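Long-range contact in Cwp19 (Clostridioides difficile, PDB 5OQ3), which is a cell-wall protein whose glycoside hydrolase domain, a TIM barrel, probably acts on peptidoglycan, and which may also have amidase activity: residues V318-G330 with E355-I367. Residues are numbered along the deposited sequence; the frame is centred on the assembly and turned at random. Where two conformers were deposited one is given.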
ATOM      1  N   VAL A 318      16.070   7.787   1.894  1.00 10.07           N
ATOM      2  CA  VAL A 318      14.679   7.307   1.865  1.00  9.99           C
ATOM      3  C   VAL A 318      13.747   8.399   2.391  1.00  8.51           C
ATOM      4  O   VAL A 318      13.912   8.906   3.506  1.00 11.83           O
ATOM      5  CB  VAL A 318      14.493   6.014   2.685  1.00 11.05           C
ATOM      6  CG1 VAL A 318      13.017   5.579   2.695  1.00 10.64           C
ATOM      7  CG2 VAL A 318      15.402   4.954   2.147  1.00 11.20           C
ATOM      8  N   ASP A 319      12.783   8.775   1.559  1.00  7.58           N
ATOM      9  CA  ASP A 319      11.787   9.757   1.955  1.00  7.55           C
ATOM     10  C   ASP A 319      10.744   9.157   2.881  1.00  7.64           C
ATOM     11  O   ASP A 319      10.152   8.105   2.600  1.00  8.90           O
ATOM     12  CB  ASP A 319      11.124  10.372   0.706  1.00  8.13           C
ATOM     13  CG  ASP A 319      12.071  11.123  -0.167  1.00 11.35           C
ATOM     14  OD1 ASP A 319      13.002  11.791   0.320  1.00 15.83           O
ATOM     15  OD2 ASP A 319      11.846  11.044  -1.394  1.00 17.07           O
ATOM     16  N   LEU A 320      10.528   9.860   3.984  1.00  6.85           N
ATOM     17  CA  LEU A 320       9.547   9.462   4.981  1.00  6.96           C
ATOM     18  C   LEU A 320       8.264  10.282   4.865  1.00  7.18           C
ATOM     19  O   LEU A 320       8.296  11.527   5.018  1.00  8.12           O
ATOM     20  CB  LEU A 320      10.146   9.621   6.380  1.00  7.24           C
ATOM     21  CG  LEU A 320       9.205   9.407   7.569  1.00  7.68           C
ATOM     22  CD1 LEU A 320       8.611   7.997   7.608  1.00  8.82           C
ATOM     23  CD2 LEU A 320       9.985   9.696   8.856  1.00  9.71           C
ATOM     24  N   TYR A 321       7.139   9.581   4.671  1.00  7.09           N
ATOM     25  CA  TYR A 321       5.816  10.225   4.702  1.00  7.89           C
ATOM     26  C   TYR A 321       5.044   9.532   5.807  1.00  7.69           C
ATOM     27  O   TYR A 321       5.181   8.338   5.964  1.00  9.07           O
ATOM     28  CB  TYR A 321       5.078  10.101   3.345  1.00  8.21           C
ATOM     29  CG  TYR A 321       5.880  10.455   2.116  1.00  7.90           C
ATOM     30  CD1 TYR A 321       6.601  11.635   2.042  1.00  7.61           C
ATOM     31  CD2 TYR A 321       5.931   9.611   1.042  1.00  7.72           C
ATOM     32  CE1 TYR A 321       7.329  11.964   0.912  1.00  7.68           C
ATOM     33  CE2 TYR A 321       6.646   9.945  -0.115  1.00  8.36           C
ATOM     34  CZ  TYR A 321       7.342  11.096  -0.143  1.00  7.65           C
ATOM     35  OH  TYR A 321       8.044  11.394  -1.283  1.00 10.57           O
ATOM     36  N   ILE A 322       4.202  10.261   6.544  1.00  6.97           N
ATOM     37  CA  ILE A 322       3.409   9.649   7.578  1.00  7.52           C
ATOM     38  C   ILE A 322       2.041   9.266   7.058  1.00  6.76           C
ATOM     39  O   ILE A 322       1.346  10.084   6.436  1.00  7.68           O
ATOM     40  CB  ILE A 322       3.252  10.587   8.785  1.00  7.44           C
ATOM     41  CG1 ILE A 322       4.615  11.034   9.297  1.00  8.93           C
ATOM     42  CG2 ILE A 322       2.361   9.958   9.850  1.00  8.39           C
ATOM     43  CD1 ILE A 322       5.571   9.931   9.693  1.00  8.84           C
ATOM     44  N   GLY A 323       1.679   7.984   7.283  1.00  7.60           N
ATOM     45  CA  GLY A 323       0.328   7.555   6.989  1.00  8.17           C
ATOM     46  C   GLY A 323      -0.621   8.031   8.069  1.00  8.42           C
ATOM     47  O   GLY A 323      -0.491   7.661   9.245  1.00 10.03           O
ATOM     48  N   GLN A 324      -1.621   8.822   7.664  1.00  7.58           N
ATOM     49  CA  GLN A 324      -2.563   9.460   8.581  1.00  8.91           C
ATOM     50  C   GLN A 324      -3.899   8.752   8.558  1.00  8.47           C
ATOM     51  O   GLN A 324      -4.545   8.650   7.504  1.00  9.95           O
ATOM     52  CB  GLN A 324      -2.779  10.943   8.167  1.00  9.69           C
ATOM     53  CG  GLN A 324      -1.537  11.786   7.866  1.00  9.61           C
ATOM     54  CD  GLN A 324      -0.593  12.146   9.023  1.00  7.87           C
ATOM     55  OE1 GLN A 324       0.437  12.737   8.777  1.00  9.22           O
ATOM     56  NE2 GLN A 324      -0.951  11.888  10.270  1.00  9.42           N
ATOM     57  N   GLY A 325      -4.367   8.351   9.741  1.00  9.08           N
ATOM     58  CA  GLY A 325      -5.588   7.574   9.874  1.00 10.30           C
ATOM     59  C   GLY A 325      -6.887   8.313  10.026  1.00  9.62           C
ATOM     60  O   GLY A 325      -7.637   8.111  11.004  1.00 12.60           O
ATOM     61  N   ILE A 326      -7.185   9.160   9.044  1.00 11.33           N
ATOM     62  CA  ILE A 326      -8.337  10.037   9.104  1.00 11.93           C
ATOM     63  C   ILE A 326      -9.666   9.282   9.062  1.00 12.39           C
ATOM     64  O   ILE A 326     -10.686   9.861   9.406  1.00 14.08           O
ATOM     65  CB  ILE A 326      -8.291  11.203   8.111  1.00 10.82           C
ATOM     66  CG1 ILE A 326      -8.160  10.751   6.672  1.00 11.41           C
ATOM     67  CG2 ILE A 326      -7.198  12.204   8.512  1.00 12.59           C
ATOM     68  CD1 ILE A 326      -8.527  11.787   5.640  1.00 13.31           C
ATOM     69  N   TYR A 327      -9.648   8.008   8.660  1.00 13.01           N
ATOM     70  CA  TYR A 327     -10.836   7.168   8.776  1.00 12.96           C
ATOM     71  C   TYR A 327     -11.324   7.006  10.220  1.00 13.84           C
ATOM     72  O   TYR A 327     -12.492   6.694  10.456  1.00 16.80           O
ATOM     73  CB  TYR A 327     -10.592   5.797   8.102  1.00 14.36           C
ATOM     74  CG  TYR A 327      -9.631   4.900   8.858  1.00 12.79           C
ATOM     75  CD1 TYR A 327      -8.254   5.001   8.684  1.00 13.13           C
ATOM     76  CD2 TYR A 327     -10.106   3.906   9.696  1.00 15.67           C
ATOM     77  CE1 TYR A 327      -7.383   4.152   9.361  1.00 13.62           C
ATOM     78  CE2 TYR A 327      -9.252   3.060  10.389  1.00 15.96           C
ATOM     79  CZ  TYR A 327      -7.881   3.167  10.195  1.00 15.04           C
ATOM     80  OH  TYR A 327      -6.998   2.319  10.840  1.00 16.91           O
ATOM     81  N   LYS A 328     -10.426   7.150  11.196  1.00 13.78           N
ATOM     82  CA  LYS A 328     -10.818   7.073  12.613  1.00 15.83           C
ATOM     83  C   LYS A 328     -11.379   8.404  13.053  1.00 15.50           C
ATOM     84  O   LYS A 328     -10.654   9.392  13.182  1.00 17.50           O
ATOM     85  CB  LYS A 328      -9.647   6.647  13.478  1.00 17.05           C
ATOM     86  CG  LYS A 328      -9.097   5.263  13.202  1.00 19.61           C
ATOM     87  CD  LYS A 328      -8.176   4.787  14.318  1.00 18.59           C
ATOM     88  CE  LYS A 328      -7.652   3.393  14.057  1.00 19.09           C
ATOM     89  NZ  LYS A 328      -6.721   2.961  15.109  1.00 19.09           N
ATOM     90  N   GLN A 329     -12.691   8.398  13.318  1.00 20.76           N
ATOM     91  CA  GLN A 329     -13.456   9.597  13.650  1.00 20.33           C
ATOM     92  C   GLN A 329     -14.308   9.443  14.888  1.00 20.49           C
ATOM     93  O   GLN A 329     -15.420   9.953  14.945  1.00 25.81           O
ATOM     94  CB  GLN A 329     -14.344   9.981  12.456  1.00 20.61           C
ATOM     95  CG  GLN A 329     -13.508  10.332  11.224  1.00 20.16           C
ATOM     96  CD  GLN A 329     -14.316  10.343   9.958  1.00 21.46           C
ATOM     97  OE1 GLN A 329     -15.537  10.485   9.993  1.00 26.63           O
ATOM     98  NE2 GLN A 329     -13.642  10.138   8.823  1.00 21.73           N
ATOM     99  N   GLY A 330     -13.774   8.710  15.852  1.00 21.56           N
ATOM    100  CA  GLY A 330     -14.478   8.558  17.120  1.00 24.64           C
ATOM    101  C   GLY A 330     -15.427   7.396  17.173  1.00 26.39           C
ATOM    102  O   GLY A 330     -16.206   7.302  18.153  1.00 30.26           O
ATOM    103  N   GLU A 355      13.122  15.287   8.812  1.00 11.22           N
ATOM    104  CA  GLU A 355      13.158  14.017   8.078  1.00 10.37           C
ATOM    105  C   GLU A 355      11.793  13.653   7.515  1.00  9.84           C
ATOM    106  O   GLU A 355      11.698  12.796   6.638  1.00 11.36           O
ATOM    107  CB  GLU A 355      13.628  12.890   8.999  1.00 12.13           C
ATOM    108  CG  GLU A 355      15.020  13.071   9.537  1.00 15.14           C
ATOM    109  CD  GLU A 355      15.094  13.924  10.831  1.00 20.77           C
ATOM    110  OE1 GLU A 355      14.071  14.426  11.462  1.00 18.31           O
ATOM    111  OE2 GLU A 355      16.249  14.079  11.228  1.00 29.58           O
ATOM    112  N   ILE A 356      10.701  14.242   8.039  1.00  9.20           N
ATOM    113  CA  ILE A 356       9.376  13.952   7.514  1.00  9.14           C
ATOM    114  C   ILE A 356       9.099  14.857   6.313  1.00  9.31           C
ATOM    115  O   ILE A 356       9.258  16.072   6.413  1.00 10.38           O
ATOM    116  CB  ILE A 356       8.305  14.038   8.591  1.00  8.91           C
ATOM    117  CG1 ILE A 356       8.550  12.956   9.628  1.00  9.44           C
ATOM    118  CG2 ILE A 356       6.927  13.909   7.961  1.00  9.82           C
ATOM    119  CD1 ILE A 356       7.688  13.035  10.861  1.00  9.78           C
ATOM    120  N   LYS A 357       8.736  14.238   5.184  1.00  8.35           N
ATOM    121  CA  LYS A 357       8.596  14.922   3.897  1.00  8.37           C
ATOM    122  C   LYS A 357       7.170  15.060   3.412  1.00  8.51           C
ATOM    123  O   LYS A 357       6.920  15.514   2.323  1.00 10.38           O
ATOM    124  CB  LYS A 357       9.466  14.231   2.856  1.00  9.78           C
ATOM    125  CG  LYS A 357      10.924  14.057   3.191  1.00 14.78           C
ATOM    126  CD  LYS A 357      11.622  15.363   3.317  1.00 17.00           C
ATOM    127  CE  LYS A 357      13.103  15.207   3.691  1.00 19.94           C
ATOM    128  NZ  LYS A 357      13.865  14.216   2.890  1.00 22.92           N
ATOM    129  N   GLY A 358       6.224  14.679   4.281  1.00  8.10           N
ATOM    130  CA  GLY A 358       4.814  14.851   4.029  1.00  8.33           C
ATOM    131  C   GLY A 358       3.967  13.730   4.567  1.00  7.09           C
ATOM    132  O   GLY A 358       4.408  13.076   5.523  1.00  8.22           O
ATOM    133  N   SER A 359       2.773  13.542   4.000  1.00  7.20           N
ATOM    134  CA  SER A 359       1.726  12.692   4.545  1.00  7.94           C
ATOM    135  C   SER A 359       0.979  11.989   3.406  1.00  7.81           C
ATOM    136  O   SER A 359       0.892  12.523   2.283  1.00  8.22           O
ATOM    137  CB  SER A 359       0.695  13.499   5.316  1.00  9.76           C
ATOM    138  OG  SER A 359       1.208  14.067   6.513  1.00 11.09           O
ATOM    139  N   MET A 360       0.401  10.840   3.764  1.00  7.74           N
ATOM    140  CA  MET A 360      -0.582  10.142   2.960  0.86  8.27           C
ATOM    141  C   MET A 360      -1.782   9.871   3.816  1.00  7.99           C
ATOM    142  O   MET A 360      -1.633   9.433   4.920  1.00  9.44           O
ATOM    143  CB  MET A 360      -0.023   8.839   2.362  0.86  8.59           C
ATOM    144  CG  MET A 360       1.259   8.964   1.563  0.86  8.72           C
ATOM    145  SD  MET A 360       1.360   7.687   0.298  0.86  9.33           S
ATOM    146  CE  MET A 360       2.602   8.384  -0.737  0.86  7.98           C
ATOM    147  N   TYR A 361      -2.972  10.179   3.304  1.00  7.60           N
ATOM    148  CA  TYR A 361      -4.221  10.127   4.062  1.00  8.50           C
ATOM    149  C   TYR A 361      -5.020   8.859   3.684  1.00  8.16           C
ATOM    150  O   TYR A 361      -5.359   8.680   2.512  1.00  8.93           O
ATOM    151  CB  TYR A 361      -5.099  11.358   3.776  1.00 10.18           C
ATOM    152  CG  TYR A 361      -4.453  12.591   4.370  1.00  9.39           C
ATOM    153  CD1 TYR A 361      -4.723  12.963   5.676  1.00 10.13           C
ATOM    154  CD2 TYR A 361      -3.569  13.380   3.658  1.00  9.77           C
ATOM    155  CE1 TYR A 361      -4.140  14.074   6.233  1.00 11.69           C
ATOM    156  CE2 TYR A 361      -2.965  14.495   4.226  1.00 10.32           C
ATOM    157  CZ  TYR A 361      -3.255  14.826   5.525  1.00 10.43           C
ATOM    158  OH  TYR A 361      -2.679  15.922   6.133  1.00 13.49           O
ATOM    159  N   PHE A 362      -5.358   8.078   4.689  1.00  9.63           N
ATOM    160  CA  PHE A 362      -6.257   6.944   4.535  1.00  9.78           C
ATOM    161  C   PHE A 362      -7.632   7.321   5.025  1.00  9.75           C
ATOM    162  O   PHE A 362      -7.804   7.384   6.234  1.00 11.27           O
ATOM    163  CB  PHE A 362      -5.757   5.676   5.226  1.00 10.44           C
ATOM    164  CG  PHE A 362      -6.415   4.453   4.634  1.00 11.74           C
ATOM    165  CD1 PHE A 362      -7.636   3.974   5.129  1.00 14.05           C
ATOM    166  CD2 PHE A 362      -5.921   3.901   3.462  1.00 12.85           C
ATOM    167  CE1 PHE A 362      -8.265   2.911   4.538  1.00 15.22           C
ATOM    168  CE2 PHE A 362      -6.573   2.836   2.855  1.00 15.30           C
ATOM    169  CZ  PHE A 362      -7.746   2.350   3.398  1.00 15.65           C
ATOM    170  N   SER A 363      -8.608   7.558   4.132  1.00 10.04           N
ATOM    171  CA  SER A 363      -8.526   7.420   2.687  1.00 11.15           C
ATOM    172  C   SER A 363      -9.263   8.582   2.032  1.00 11.59           C
ATOM    173  O   SER A 363      -9.874   9.412   2.708  1.00 12.45           O
ATOM    174  CB  SER A 363      -9.058   6.053   2.205  1.00 11.38           C
ATOM    175  OG  SER A 363     -10.459   5.972   2.375  1.00 14.16           O
ATOM    176  N   ALA A 364      -9.239   8.612   0.713  1.00 12.36           N
ATOM    177  CA  ALA A 364      -9.834   9.694  -0.068  1.00 12.57           C
ATOM    178  C   ALA A 364     -11.288   9.978   0.264  1.00 14.37           C
ATOM    179  O   ALA A 364     -11.682  11.159   0.335  1.00 14.97           O
ATOM    180  CB  ALA A 364      -9.691   9.395  -1.542  1.00 12.45           C
ATOM    181  N   LYS A 365     -12.096   8.931   0.472  1.00 13.81           N
ATOM    182  CA  LYS A 365     -13.507   9.146   0.779  1.00 15.62           C
ATOM    183  C   LYS A 365     -13.708   9.984   2.040  1.00 16.05           C
ATOM    184  O   LYS A 365     -14.727  10.676   2.190  1.00 17.70           O
ATOM    185  CB  LYS A 365     -14.245   7.810   0.905  1.00 15.51           C
ATOM    186  CG  LYS A 365     -13.914   6.950   2.122  1.00 20.44           C
ATOM    187  CD  LYS A 365     -14.809   5.706   2.094  1.00 28.03           C
ATOM    188  CE  LYS A 365     -14.412   4.664   3.115  1.00 36.46           C
ATOM    189  NZ  LYS A 365     -14.602   5.146   4.506  1.00 45.51           N
ATOM    190  N   ASP A 366     -12.779   9.835   2.992  1.00 14.26           N
ATOM    191  CA  ASP A 366     -12.956  10.556   4.255  1.00 15.18           C
ATOM    192  C   ASP A 366     -12.809  12.056   4.069  1.00 15.69           C
ATOM    193  O   ASP A 366     -13.508  12.825   4.685  1.00 17.48           O
ATOM    194  CB  ASP A 366     -11.981  10.033   5.300  1.00 17.30           C
ATOM    195  CG  ASP A 366     -12.237   8.596   5.639  1.00 15.17           C
ATOM    196  OD1 ASP A 366     -13.341   8.254   6.113  1.00 18.38           O
ATOM    197  OD2 ASP A 366     -11.320   7.777   5.466  1.00 15.76           O
ATOM    198  N   ILE A 367     -11.901  12.441   3.176  1.00 13.87           N
ATOM    199  CA  ILE A 367     -11.791  13.838   2.794  1.00 16.20           C
ATOM    200  C   ILE A 367     -13.050  14.283   2.035  1.00 18.49           C
ATOM    201  O   ILE A 367     -13.636  15.338   2.368  1.00 20.22           O
ATOM    202  CB  ILE A 367     -10.538  14.056   1.917  1.00 14.82           C
ATOM    203  CG1 ILE A 367      -9.264  13.766   2.713  1.00 14.04           C
ATOM    204  CG2 ILE A 367     -10.487  15.498   1.420  1.00 16.44           C
ATOM    205  CD1 ILE A 367      -7.990  13.676   1.899  1.00 13.92           C
TER
HETATM  206  O   HOH W   1      12.923  11.706   4.527  1.00 12.81           O
HETATM  207  O   HOH W   2      13.814  14.926   0.311  1.00 41.59           O
HETATM  208  O   HOH W   3     -15.257  11.516   6.474  1.00 32.27           O
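Q324 and S359 meet on the outer, helix-facing side of the last two strands of a TIM barrel, where a buried polar pair sits among apolar side chains. Strands 319-324 and 356-361 run parallel in a beta-alpha-beta unit connected by helix 343-350, and five backbone hydrogen bonds stitch them together, from K357 N to L320 O (2.8 Å) up to F362 N on Q324 O (3.0 Å). The Q324 chain bends at chi2 (-68°), which brings OE1 back to S359 OG at 2.7 Å; the hydroxyl donates to a lone pair in the carbonyl plane. N350 ND2 also binds this OE1, and Y302 OH bonds NE2, so the amide is gripped at both ends. Q324 CG lies over one face of the Y361 ring, a CH-pi contact, while I326 CG2 meets the edge of that ring. On the barrel-interior side, M360 CE touches Y321 CD2 at 4.0 Å.

Beyond the strands, the cis peptide between F362 and S363 leads into helix 364-369. The F362 ring points its edge at the face of Y327, planes at 88°, and F362 O accepts Y327 N at 3.1 Å. D366 OD2 turns back to take S363 N and also packs against Y327 CB (3.4 Å).

The N-terminal end of the strand pair is looser and wetter. D319 OD1 and K357 NZ form only a long salt bridge of 3.6 Å, and one water bridges the two charges, while a second accepts from K357 NZ and L320 N within reach of V318 O and E355 O. The chemistry thus implies a graded join: direct, buried bonds fix the Q324 amide and its rotation, whereas the charged end combines a long salt bridge with water-mediated bonds and is probably more adaptable.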